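Local coordinates for hypoxanthine-guanine phosphoribosyltransferase (PDB 1PZM), which probably salvages purine bases by transferring a 5-phosphoribosyl group from phosphoribosyl pyrophosphate to hypoxanthine or guanine, giving IMP or GMP, at residues V153-P158 with I172-A177; D129-L134 with R161-L166; R25-Q30 with I196-K201; C63-S68 with V88-A93. All blocks are in the same frame, centred on the assembly; numbering follows the deposited sequence. Where two conformers were deposited one is given.

Interaction 1: residues V153-P158 with I172-A177. Unlike the reference sequence in segment 172-177: Arg176 (reference His). With 5GP (guanosine-5'-monophosphate), chain C.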
# COMPACT_ATOMS: atom_id res chain seq x y z
N VAL A 153 -3.51 1.69 14.97
CA VAL A 153 -4.57 0.84 14.41
C VAL A 153 -5.68 1.75 13.92
O VAL A 153 -6.15 2.62 14.71
CB VAL A 153 -5.15 -0.11 15.58
CG1 VAL A 153 -6.37 -0.93 15.12
CG2 VAL A 153 -4.06 -1.08 16.12
N LEU A 154 -6.20 1.53 12.72
CA LEU A 154 -7.25 2.46 12.23
C LEU A 154 -8.54 2.20 12.99
O LEU A 154 -9.17 3.14 13.53
CB LEU A 154 -7.48 2.37 10.69
CG LEU A 154 -8.58 3.27 10.09
CD1 LEU A 154 -8.39 4.77 10.40
CD2 LEU A 154 -8.71 3.00 8.56
N LEU A 155 -8.91 0.91 13.07
CA LEU A 155 -10.18 0.52 13.66
C LEU A 155 -9.90 -0.41 14.81
O LEU A 155 -9.42 -1.52 14.63
CB LEU A 155 -11.07 -0.18 12.64
CG LEU A 155 -11.46 0.61 11.40
CD1 LEU A 155 -12.34 -0.30 10.57
CD2 LEU A 155 -12.22 1.89 11.86
N ASP A 156 -10.22 0.03 16.02
CA ASP A 156 -10.03 -0.85 17.19
C ASP A 156 -11.38 -1.36 17.61
O ASP A 156 -12.30 -0.54 17.84
CB ASP A 156 -9.39 -0.02 18.33
CG ASP A 156 -8.75 -0.90 19.39
OD1 ASP A 156 -8.46 -0.38 20.50
OD2 ASP A 156 -8.51 -2.11 19.16
N LYS A 157 -11.50 -2.69 17.79
CA LYS A 157 -12.71 -3.30 18.36
C LYS A 157 -12.41 -3.89 19.74
O LYS A 157 -12.34 -5.15 19.89
CB LYS A 157 -13.32 -4.37 17.40
CG LYS A 157 -13.66 -3.79 15.99
CD LYS A 157 -14.48 -4.78 15.07
CE LYS A 157 -13.69 -5.92 14.69
NZ LYS A 157 -14.19 -6.71 13.43
N PRO A 158 -12.29 -3.02 20.76
CA PRO A 158 -11.87 -3.50 22.09
C PRO A 158 -12.87 -4.46 22.75
O PRO A 158 -12.50 -5.29 23.64
CB PRO A 158 -11.64 -2.20 22.91
CG PRO A 158 -12.48 -1.10 22.21
CD PRO A 158 -12.53 -1.56 20.75
N ILE A 172 -9.74 5.08 15.49
CA ILE A 172 -11.20 5.07 15.67
C ILE A 172 -11.60 3.83 16.44
O ILE A 172 -11.12 2.74 16.10
CB ILE A 172 -11.90 5.05 14.31
CG1 ILE A 172 -11.32 6.16 13.40
CG2 ILE A 172 -13.42 5.15 14.49
CD1 ILE A 172 -11.91 6.14 11.97
N THR A 173 -12.47 3.98 17.45
CA THR A 173 -12.92 2.84 18.27
C THR A 173 -14.33 2.51 17.85
O THR A 173 -15.16 3.40 17.80
CB THR A 173 -12.85 3.22 19.76
OG1 THR A 173 -11.46 3.37 20.11
CG2 THR A 173 -13.35 2.05 20.72
N ILE A 174 -14.63 1.24 17.52
CA ILE A 174 -15.96 0.91 16.97
C ILE A 174 -16.48 -0.33 17.62
O ILE A 174 -15.71 -1.11 18.18
CB ILE A 174 -15.92 0.62 15.45
CG1 ILE A 174 -15.05 -0.62 15.18
CG2 ILE A 174 -15.47 1.84 14.64
CD1 ILE A 174 -15.01 -1.12 13.70
N PRO A 175 -17.78 -0.55 17.55
CA PRO A 175 -18.33 -1.78 18.13
C PRO A 175 -18.03 -2.98 17.25
O PRO A 175 -17.40 -2.87 16.18
CB PRO A 175 -19.84 -1.49 18.30
CG PRO A 175 -20.13 -0.35 17.39
CD PRO A 175 -18.82 0.31 16.94
N ARG A 176 -18.35 -4.16 17.75
CA ARG A 176 -18.13 -5.35 16.95
C ARG A 176 -19.00 -5.29 15.69
O ARG A 176 -20.18 -4.88 15.70
CB ARG A 176 -18.28 -6.60 17.78
CG ARG A 176 -17.00 -6.86 18.57
CD ARG A 176 -16.75 -8.30 18.92
NE ARG A 176 -16.00 -9.00 17.87
CZ ARG A 176 -16.05 -10.32 17.68
NH1 ARG A 176 -16.81 -11.07 18.47
NH2 ARG A 176 -15.34 -10.90 16.71
N ALA A 177 -18.37 -5.59 14.59
CA ALA A 177 -19.11 -5.66 13.36
C ALA A 177 -18.08 -6.06 12.32
O ALA A 177 -16.89 -5.78 12.43
CB ALA A 177 -19.70 -4.29 13.04
P 5GP C . -7.55 -10.55 15.61
O1P 5GP C . -7.44 -9.23 16.29
O2P 5GP C . -8.59 -11.42 16.21
O3P 5GP C . -6.25 -11.22 15.83
O5' 5GP C . -7.81 -10.30 14.04
C5' 5GP C . -7.83 -11.36 13.08
C4' 5GP C . -7.72 -10.84 11.61
O4' 5GP C . -8.96 -10.39 11.06
C3' 5GP C . -6.74 -9.69 11.41
O3' 5GP C . -6.01 -9.82 10.19
C2' 5GP C . -7.69 -8.50 11.34
O2' 5GP C . -7.07 -7.42 10.69
C1' 5GP C . -8.94 -9.04 10.63
N9 5GP C . -10.20 -8.39 11.08
C8 5GP C . -10.85 -8.42 12.33
N7 5GP C . -12.08 -7.75 12.23
C5 5GP C . -12.26 -7.56 10.88
C6 5GP C . -13.28 -6.93 10.15
O6 5GP C . -14.26 -6.38 10.75
N1 5GP C . -13.20 -6.87 8.76
C2 5GP C . -12.12 -7.46 8.11
N2 5GP C . -12.02 -7.45 6.78
N3 5GP C . -11.11 -8.05 8.81
C4 5GP C . -11.20 -8.10 10.19
O HOH W 1 -10.05 1.69 21.56
O HOH W 2 -15.30 -8.46 15.10
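Leu155 and Ile172 lie side by side on one face of a parallel strand pair, pointing the same way, with Leu155 CD2 4.0 Å from Ile172 CB. Ile174 extends this apolar patch: the end of its chain, CD1, comes within 4.2 Å of Leu155 CB, and its CG1 lies 3.6 Å from Lys157 CG. Ile174 CG1 is set between its own backbone N and carbonyl carbon (chi1 63°), which turns the long branch toward Leu155 and Lys157. Beta-branched Ile172 and Ile174 suit the extended backbone, while leucine supplies reach and bulk. Leu154 adds a methyl contact with Ile172, and both leucines also pack on Ile196. Three backbone bonds join the strands: Ile172 N to Leu154 O, Asp156 N to Ile172 O, and Ile174 N to Asp156 O. On the other face a water links Asp156 OD1 to Thr173 OG1, and Asp156 OD2 forms a salt bridge with Arg161. Beyond the strand, the Pro158 ring crosses the Thr173 side chain at an angle. At the polar edge the lysine chain bends at chi3 (-68°) and brings its ammonium to the purine. Lys157 NZ has four acceptors for three N-H groups, so at least one proton must be shared: GMP N7 at 2.6 Å, GMP O6 at 2.7 Å, Ala177 O at 3.0 Å, and a water weakly bonded by Arg176 NE. Arg176 NH2 itself pairs with Asp129. A lysine just past a strand end, reading O6 and N7 of a 6-oxopurine, is typical of the base site of hypoxanthine-guanine phosphoribosyltransferases.

Interaction 2: residues D129-L134 with R161-L166. With 5GP (guanosine-5'-monophosphate), chain C.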
# COMPACT_ATOMS: atom_id res chain seq x y z
N ASP A 129 -9.17 -7.01 16.56
CA ASP A 129 -10.37 -7.55 17.14
C ASP A 129 -9.99 -8.33 18.42
O ASP A 129 -9.97 -7.73 19.51
CB ASP A 129 -11.10 -8.35 16.04
CG ASP A 129 -12.41 -8.96 16.51
OD1 ASP A 129 -12.99 -8.49 17.52
OD2 ASP A 129 -12.94 -9.91 15.89
N SER A 130 -9.61 -9.62 18.33
CA SER A 130 -9.21 -10.34 19.55
C SER A 130 -7.83 -9.87 20.02
O SER A 130 -7.48 -10.07 21.17
CB SER A 130 -9.12 -11.86 19.29
OG SER A 130 -8.04 -12.12 18.37
N ALA A 131 -7.05 -9.31 19.09
CA ALA A 131 -5.66 -8.90 19.35
C ALA A 131 -4.66 -10.08 19.41
O ALA A 131 -3.47 -9.87 19.68
CB ALA A 131 -5.56 -8.01 20.66
N ILE A 132 -5.10 -11.31 19.13
CA ILE A 132 -4.14 -12.40 19.12
C ILE A 132 -3.06 -12.14 18.06
O ILE A 132 -1.87 -12.29 18.32
CB ILE A 132 -4.89 -13.76 18.97
CG1 ILE A 132 -5.68 -14.02 20.27
CG2 ILE A 132 -3.93 -14.98 18.65
CD1 ILE A 132 -6.72 -15.06 20.16
N THR A 133 -3.48 -11.68 16.89
CA THR A 133 -2.55 -11.41 15.81
C THR A 133 -1.50 -10.34 16.18
O THR A 133 -0.29 -10.53 16.02
CB THR A 133 -3.37 -10.91 14.59
OG1 THR A 133 -4.29 -11.94 14.21
CG2 THR A 133 -2.46 -10.67 13.37
N LEU A 134 -1.99 -9.21 16.66
CA LEU A 134 -1.14 -8.12 17.06
C LEU A 134 -0.20 -8.56 18.16
O LEU A 134 0.98 -8.21 18.12
CB LEU A 134 -1.97 -6.95 17.54
CG LEU A 134 -1.20 -5.67 17.91
CD1 LEU A 134 -0.23 -5.14 16.73
CD2 LEU A 134 -2.17 -4.61 18.29
N ARG A 161 -11.72 -8.28 22.61
CA ARG A 161 -10.41 -8.71 23.10
C ARG A 161 -10.42 -10.13 23.65
O ARG A 161 -11.29 -10.45 24.45
CB ARG A 161 -9.88 -7.75 24.19
CG ARG A 161 -9.27 -6.40 23.69
CD ARG A 161 -8.16 -6.61 22.56
NE ARG A 161 -7.55 -5.32 22.23
CZ ARG A 161 -7.93 -4.53 21.26
NH1 ARG A 161 -8.86 -4.92 20.41
NH2 ARG A 161 -7.34 -3.36 21.12
N LYS A 162 -9.45 -10.96 23.26
CA LYS A 162 -9.21 -12.26 23.94
C LYS A 162 -7.87 -12.26 24.65
O LYS A 162 -7.61 -13.12 25.46
CB LYS A 162 -9.24 -13.42 22.96
CG LYS A 162 -10.61 -13.83 22.46
CD LYS A 162 -10.52 -15.07 21.55
CE LYS A 162 -11.66 -15.08 20.55
NZ LYS A 162 -11.34 -15.86 19.33
N VAL A 163 -7.02 -11.29 24.33
CA VAL A 163 -5.79 -11.07 25.11
C VAL A 163 -5.60 -9.56 25.38
O VAL A 163 -6.32 -8.74 24.81
CB VAL A 163 -4.55 -11.68 24.43
CG1 VAL A 163 -4.64 -13.20 24.41
CG2 VAL A 163 -4.33 -11.07 22.97
N ASP A 164 -4.61 -9.23 26.19
CA ASP A 164 -4.40 -7.88 26.67
C ASP A 164 -3.19 -7.22 26.01
O ASP A 164 -2.04 -7.66 26.25
CB ASP A 164 -4.23 -7.91 28.18
CG ASP A 164 -5.50 -7.58 28.90
OD1 ASP A 164 -6.17 -6.62 28.44
OD2 ASP A 164 -5.90 -8.21 29.91
N VAL A 165 -3.43 -6.26 25.13
CA VAL A 165 -2.33 -5.56 24.45
C VAL A 165 -2.40 -4.04 24.51
O VAL A 165 -3.51 -3.42 24.49
CB VAL A 165 -2.11 -5.95 22.91
CG1 VAL A 165 -1.95 -7.44 22.71
CG2 VAL A 165 -3.20 -5.35 21.99
N LEU A 166 -1.20 -3.44 24.53
CA LEU A 166 -1.05 -1.98 24.36
C LEU A 166 -1.28 -1.53 22.92
O LEU A 166 -0.39 -1.80 22.03
CB LEU A 166 0.33 -1.52 24.88
CG LEU A 166 0.57 0.01 24.84
CD1 LEU A 166 -0.30 0.75 25.89
CD2 LEU A 166 2.10 0.40 24.97
P 5GP C . -7.55 -10.55 15.61
O1P 5GP C . -7.44 -9.23 16.29
O2P 5GP C . -8.59 -11.42 16.21
O3P 5GP C . -6.25 -11.22 15.83
O5' 5GP C . -7.81 -10.30 14.04
C5' 5GP C . -7.83 -11.36 13.08
C4' 5GP C . -7.72 -10.84 11.61
O4' 5GP C . -8.96 -10.39 11.06
C3' 5GP C . -6.74 -9.69 11.41
O3' 5GP C . -6.01 -9.82 10.19
C2' 5GP C . -7.69 -8.50 11.34
O2' 5GP C . -7.07 -7.42 10.69
C1' 5GP C . -8.94 -9.04 10.63
N9 5GP C . -10.20 -8.39 11.08
C8 5GP C . -10.85 -8.42 12.33
N7 5GP C . -12.08 -7.75 12.23
C5 5GP C . -12.26 -7.56 10.88
C6 5GP C . -13.28 -6.93 10.15
O6 5GP C . -14.26 -6.38 10.75
N1 5GP C . -13.20 -6.87 8.76
C2 5GP C . -12.12 -7.46 8.11
N2 5GP C . -12.02 -7.45 6.78
N3 5GP C . -11.11 -8.05 8.81
C4 5GP C . -11.20 -8.10 10.19
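Asp129 O and Ser130 O both take N-H groups from residues 161-163, while the amides of the same two peptides, Ser130 N and Ala131 N, give to the phosphate of GMP, so that peptides 129-130 and 130-131 are bonded at both ends. The bond from Lys162 N to Ser130 O is 3.0 Å long and nearly straight, arriving in the carbonyl plane on a lone pair; the one from Val163 N is weak. The preceding carbonyl is held by a side chain. Arg161 bends at chi2 (-52°), which folds its chain back over Ala131, CD resting 3.5 Å from Ala131 CB, and carries NH1 to Asp129 O at 3.2 Å. That oxygen lies at the guanidinium edge, a little out of its plane, while NH2 of the same group serves Asp156. The small methyl of Ala131 suits this spot, since Arg161, Val163 and Val165 all close on it. Further along, Val165 CG2 also meets Leu134 CD2 at 3.9 Å, and the Ile132 side chain crosses that of Lys162, CD1 4.0 Å from Lys162 CD, joining the start of helix 132-142 to the loop. Ser130 OG accepts from Ile132 N, an ST turn; the same hydroxyl touches GMP O2P at a distance too short to be trusted. The amides of Asp129 and Thr133 also hold the phosphate, as does Thr133 OG1, 2.6 Å from GMP O3P. Bonds to the two carbonyls probably help to fix the tilt of their peptides and may polarise them, making the amides somewhat stronger donors to the anion.

Interaction 3: residues R25-Q30 with I196-K201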
# COMPACT_ATOMS: atom_id res chain seq x y z
N ARG A 25 -24.29 -0.53 5.33
CA ARG A 25 -24.14 0.88 5.69
C ARG A 25 -22.71 1.32 5.73
O ARG A 25 -21.81 0.56 6.05
CB ARG A 25 -24.86 1.23 7.01
CG ARG A 25 -24.28 0.62 8.25
CD ARG A 25 -25.24 0.64 9.44
NE ARG A 25 -24.66 -0.11 10.56
CZ ARG A 25 -23.93 0.44 11.53
NH1 ARG A 25 -23.72 1.77 11.55
NH2 ARG A 25 -23.41 -0.32 12.48
N THR A 26 -22.52 2.59 5.39
CA THR A 26 -21.24 3.25 5.50
C THR A 26 -21.01 3.49 6.97
O THR A 26 -21.86 4.11 7.62
CB THR A 26 -21.35 4.59 4.76
OG1 THR A 26 -21.61 4.31 3.39
CG2 THR A 26 -19.99 5.35 4.75
N LEU A 27 -19.88 3.02 7.48
CA LEU A 27 -19.56 3.18 8.89
C LEU A 27 -18.71 4.47 9.02
O LEU A 27 -19.02 5.31 9.85
CB LEU A 27 -18.80 1.96 9.44
CG LEU A 27 -18.50 2.07 10.97
CD1 LEU A 27 -19.80 2.14 11.92
CD2 LEU A 27 -17.57 0.93 11.44
N VAL A 28 -17.68 4.63 8.15
CA VAL A 28 -16.81 5.80 8.22
C VAL A 28 -16.47 6.19 6.79
O VAL A 28 -16.04 5.32 6.02
CB VAL A 28 -15.45 5.50 8.94
CG1 VAL A 28 -14.68 6.81 9.25
CG2 VAL A 28 -15.67 4.64 10.24
N THR A 29 -16.66 7.48 6.44
CA THR A 29 -16.34 7.88 5.11
C THR A 29 -14.83 8.08 5.04
O THR A 29 -14.11 8.25 6.08
CB THR A 29 -17.05 9.15 4.69
OG1 THR A 29 -16.59 10.23 5.53
CG2 THR A 29 -18.57 9.04 4.87
N GLN A 30 -14.39 8.01 3.81
CA GLN A 30 -13.03 8.38 3.44
C GLN A 30 -12.53 9.73 4.09
O GLN A 30 -11.43 9.80 4.71
CB GLN A 30 -12.94 8.46 1.89
CG GLN A 30 -11.71 9.18 1.32
CD GLN A 30 -11.65 9.09 -0.19
OE1 GLN A 30 -11.15 8.06 -0.74
NE2 GLN A 30 -12.17 10.15 -0.92
N ILE A 196 -15.34 2.97 4.65
CA ILE A 196 -15.38 1.77 5.43
C ILE A 196 -16.86 1.44 5.66
O ILE A 196 -17.63 2.29 6.18
CB ILE A 196 -14.66 1.98 6.75
CG1 ILE A 196 -13.14 2.15 6.51
CG2 ILE A 196 -14.96 0.75 7.73
CD1 ILE A 196 -12.41 2.71 7.73
N CYS A 197 -17.24 0.21 5.30
CA CYS A 197 -18.64 -0.18 5.37
C CYS A 197 -18.86 -1.41 6.24
O CYS A 197 -17.95 -2.21 6.43
CB CYS A 197 -19.19 -0.44 3.98
SG CYS A 197 -19.01 0.95 2.81
N VAL A 198 -20.07 -1.56 6.78
CA VAL A 198 -20.43 -2.79 7.48
C VAL A 198 -21.08 -3.71 6.46
O VAL A 198 -22.03 -3.32 5.80
CB VAL A 198 -21.39 -2.50 8.65
CG1 VAL A 198 -21.73 -3.82 9.40
CG2 VAL A 198 -20.75 -1.54 9.56
N LEU A 199 -20.54 -4.92 6.33
CA LEU A 199 -20.92 -5.86 5.26
C LEU A 199 -22.39 -6.34 5.42
O LEU A 199 -22.80 -6.75 6.53
CB LEU A 199 -19.95 -7.06 5.25
CG LEU A 199 -20.21 -8.15 4.20
CD1 LEU A 199 -19.89 -7.71 2.75
CD2 LEU A 199 -19.46 -9.42 4.53
N LYS A 200 -23.17 -6.28 4.33
CA LYS A 200 -24.57 -6.78 4.34
C LYS A 200 -24.66 -8.24 4.86
O LYS A 200 -24.02 -9.14 4.28
CB LYS A 200 -25.21 -6.69 2.94
CG LYS A 200 -26.12 -5.48 2.69
CD LYS A 200 -26.61 -5.50 1.24
CE LYS A 200 -27.10 -4.14 0.72
NZ LYS A 200 -27.50 -4.23 -0.75
N LYS A 201 -25.46 -8.46 5.92
CA LYS A 201 -25.70 -9.76 6.58
C LYS A 201 -25.47 -11.14 5.90
O LYS A 201 -25.45 -12.17 6.59
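Arg25 spreads its guanidinium alongside Val198, whose CG2 lies over one face of the flat group, 4.0 Å above the plane and offset toward the rim. The two side chains point the same way from neighbouring strands; the extended arginine chain carries the guanidinium out to the valine, and Arg25 NH2 makes the touch, 4.1 Å from Val198 CG2. Arginine suits this exposed position on an outer strand. The backbones run antiparallel. Val198 N bonds to Arg25 O at 2.8 Å, and Ile196 N to Val28 O at the same length. Between them lies a classic beta bulge: Leu27 and Val28 both face Ile196, whose carbonyl oxygen accepts from Leu27 N at 2.7 Å and from Val28 N at 3.1 Å. Val28 packs on Ile196, while Leu27 CB lies mainly against Val198 CG2, 4.0 Å away. On the opposite face Thr26 sits beside Cys197 as a non-hydrogen-bonded pair. Strand 196-199 is the middle one of a small antiparallel sheet, corresponding to the hood of type I phosphoribosyltransferases, between 23-28 and 179-180, which carries Val179 of the GMP site; Val28 and Ile196 both rest on Val33 of helix 30-48, which begins directly after Thr29, its N-cap.

Interaction 4: residues C63-S68 with V88-A93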
# COMPACT_ATOMS: atom_id res chain seq x y z
N CYS A 63 4.10 -2.12 7.92
CA CYS A 63 2.76 -2.32 7.36
C CYS A 63 2.34 -3.81 7.40
O CYS A 63 3.00 -4.68 6.82
CB CYS A 63 2.69 -1.77 5.93
SG CYS A 63 1.26 -2.30 4.99
N VAL A 64 1.25 -4.11 8.12
CA VAL A 64 0.81 -5.49 8.23
C VAL A 64 -0.07 -5.82 7.03
O VAL A 64 -1.22 -5.43 6.96
CB VAL A 64 0.08 -5.79 9.55
CG1 VAL A 64 -0.27 -7.32 9.65
CG2 VAL A 64 0.93 -5.39 10.75
N LEU A 65 0.49 -6.52 6.04
CA LEU A 65 -0.24 -6.96 4.87
C LEU A 65 -1.31 -8.04 5.16
O LEU A 65 -1.12 -8.87 6.05
CB LEU A 65 0.79 -7.56 3.90
CG LEU A 65 1.67 -6.43 3.35
CD1 LEU A 65 2.69 -7.02 2.42
CD2 LEU A 65 0.86 -5.37 2.59
N LYS A 66 -2.42 -8.07 4.42
CA LYS A 66 -2.69 -7.22 3.23
C LYS A 66 -3.38 -5.96 3.60
O LYS A 66 -3.18 -4.93 3.00
CB LYS A 66 -3.64 -7.98 2.29
CG LYS A 66 -3.03 -9.24 1.54
CD LYS A 66 -4.01 -9.72 0.42
CE LYS A 66 -3.51 -10.91 -0.38
NZ LYS A 66 -4.49 -11.13 -1.49
N GLY A 67 -4.23 -6.06 4.62
CA GLY A 67 -5.26 -5.06 4.89
C GLY A 67 -4.78 -3.69 5.23
O GLY A 67 -5.54 -2.72 5.05
N SER A 68 -3.57 -3.56 5.77
CA SER A 68 -3.12 -2.24 6.23
C SER A 68 -2.51 -1.42 5.10
O SER A 68 -2.09 -0.30 5.34
CB SER A 68 -2.11 -2.36 7.38
OG SER A 68 -2.57 -3.35 8.31
N VAL A 88 9.61 2.51 5.35
CA VAL A 88 8.46 1.63 5.30
C VAL A 88 8.94 0.21 5.14
O VAL A 88 9.90 -0.06 4.38
CB VAL A 88 7.50 2.04 4.14
CG1 VAL A 88 6.26 1.11 4.10
CG2 VAL A 88 7.01 3.50 4.36
N GLU A 89 8.34 -0.67 5.93
CA GLU A 89 8.60 -2.13 5.85
C GLU A 89 7.26 -2.81 5.71
O GLU A 89 6.22 -2.28 6.15
CB GLU A 89 9.29 -2.68 7.12
CG GLU A 89 10.73 -2.25 7.32
CD GLU A 89 11.70 -2.64 6.19
OE1 GLU A 89 11.46 -3.62 5.42
OE2 GLU A 89 12.71 -1.92 6.05
N PHE A 90 7.28 -3.97 5.08
CA PHE A 90 6.09 -4.75 4.85
C PHE A 90 6.21 -6.13 5.53
O PHE A 90 7.14 -6.88 5.30
CB PHE A 90 5.86 -4.86 3.34
CG PHE A 90 5.54 -3.52 2.70
CD1 PHE A 90 4.22 -3.03 2.71
CD2 PHE A 90 6.53 -2.73 2.16
CE1 PHE A 90 3.91 -1.79 2.17
CE2 PHE A 90 6.23 -1.48 1.56
CZ PHE A 90 4.93 -0.99 1.60
N ILE A 91 5.24 -6.43 6.38
CA ILE A 91 5.26 -7.71 7.03
C ILE A 91 4.03 -8.57 6.70
O ILE A 91 2.98 -8.07 6.31
CB ILE A 91 5.56 -7.57 8.58
CG1 ILE A 91 4.43 -6.92 9.34
CG2 ILE A 91 6.82 -6.72 8.82
CD1 ILE A 91 4.62 -6.96 10.89
N CYS A 92 4.16 -9.87 6.88
CA CYS A 92 3.11 -10.82 6.52
C CYS A 92 3.22 -12.11 7.39
O CYS A 92 4.19 -12.87 7.26
CB CYS A 92 3.23 -11.14 5.03
SG CYS A 92 1.86 -12.07 4.33
N ALA A 93 2.24 -12.28 8.30
CA ALA A 93 2.07 -13.43 9.19
C ALA A 93 0.90 -14.37 8.75
O ALA A 93 1.05 -15.63 8.74
CB ALA A 93 1.83 -12.95 10.64
O HOH W 3 0.01 -10.54 8.18
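Cys63 and Val64 run parallel to Phe90 and Ile91 as neighbouring strands, joined by bonds from Cys63 N to Glu89 O, Ile91 N to Cys63 O and Leu65 N to Ile91 O. On one face Cys63 CB and SG each lie 3.8 Å from Phe90 CD1, the sulfur standing obliquely to the ring, 4.9 Å from its centroid. Compact, weakly polar cysteine lets CB and SG both lie against the CD1-CE1 side of the ring. Leu65 reaches the same residue from one residue pair further on: its CD1 meets Phe90 CB at 3.9 Å and its CD2 approaches Phe90 CD1. This face belongs to the dimer interface, where Phe90 also stacks edge-to-face on Phe69 of the second subunit. On the other face Val64 CG2 meets Ile91 CD1 at 4.0 Å; the isoleucine holds CG1 between N and the carbonyl carbon (chi1 69°), which turns the branch toward Val64, and both residues pack under Leu137 of helix 132-142. Beyond the bond from Leu65 N to Ile91 O a water takes over, donating to Leu65 O and accepting from Ala93 N at 2.8 Å. The Leu65-Lys66 peptide is cis, consistent with the pyrophosphate-binding loop of related hypoxanthine-guanine phosphoribosyltransferases. With helix 69-81 between them, strands 59-64 and 86-91 form a beta-alpha-beta crossover of the parallel sheet typical of type I phosphoribosyltransferases.

How the interactions relate
Interactions 1 and 4 bind two strand pairs of the same parallel sheet, with strand 120-125 between them, and lie on opposite sides of the chain's centre: interaction 4 is buried and apolar in its side-chain contacts, whereas interaction 1 grades from aliphatic packing to a ligand-binding amine. Interaction 2 is a loop contact, polar on the nucleotide side, and two salt bridges tie it to interaction 1. Together these two hold opposite ends of GMP, its base and its phosphate. Interaction 3 belongs to the separate antiparallel sheet, part of it exposed; it leans on interaction 1 through purely apolar contacts, as where Ile172 meets Val28, and touches neither interaction 2 nor interaction 4.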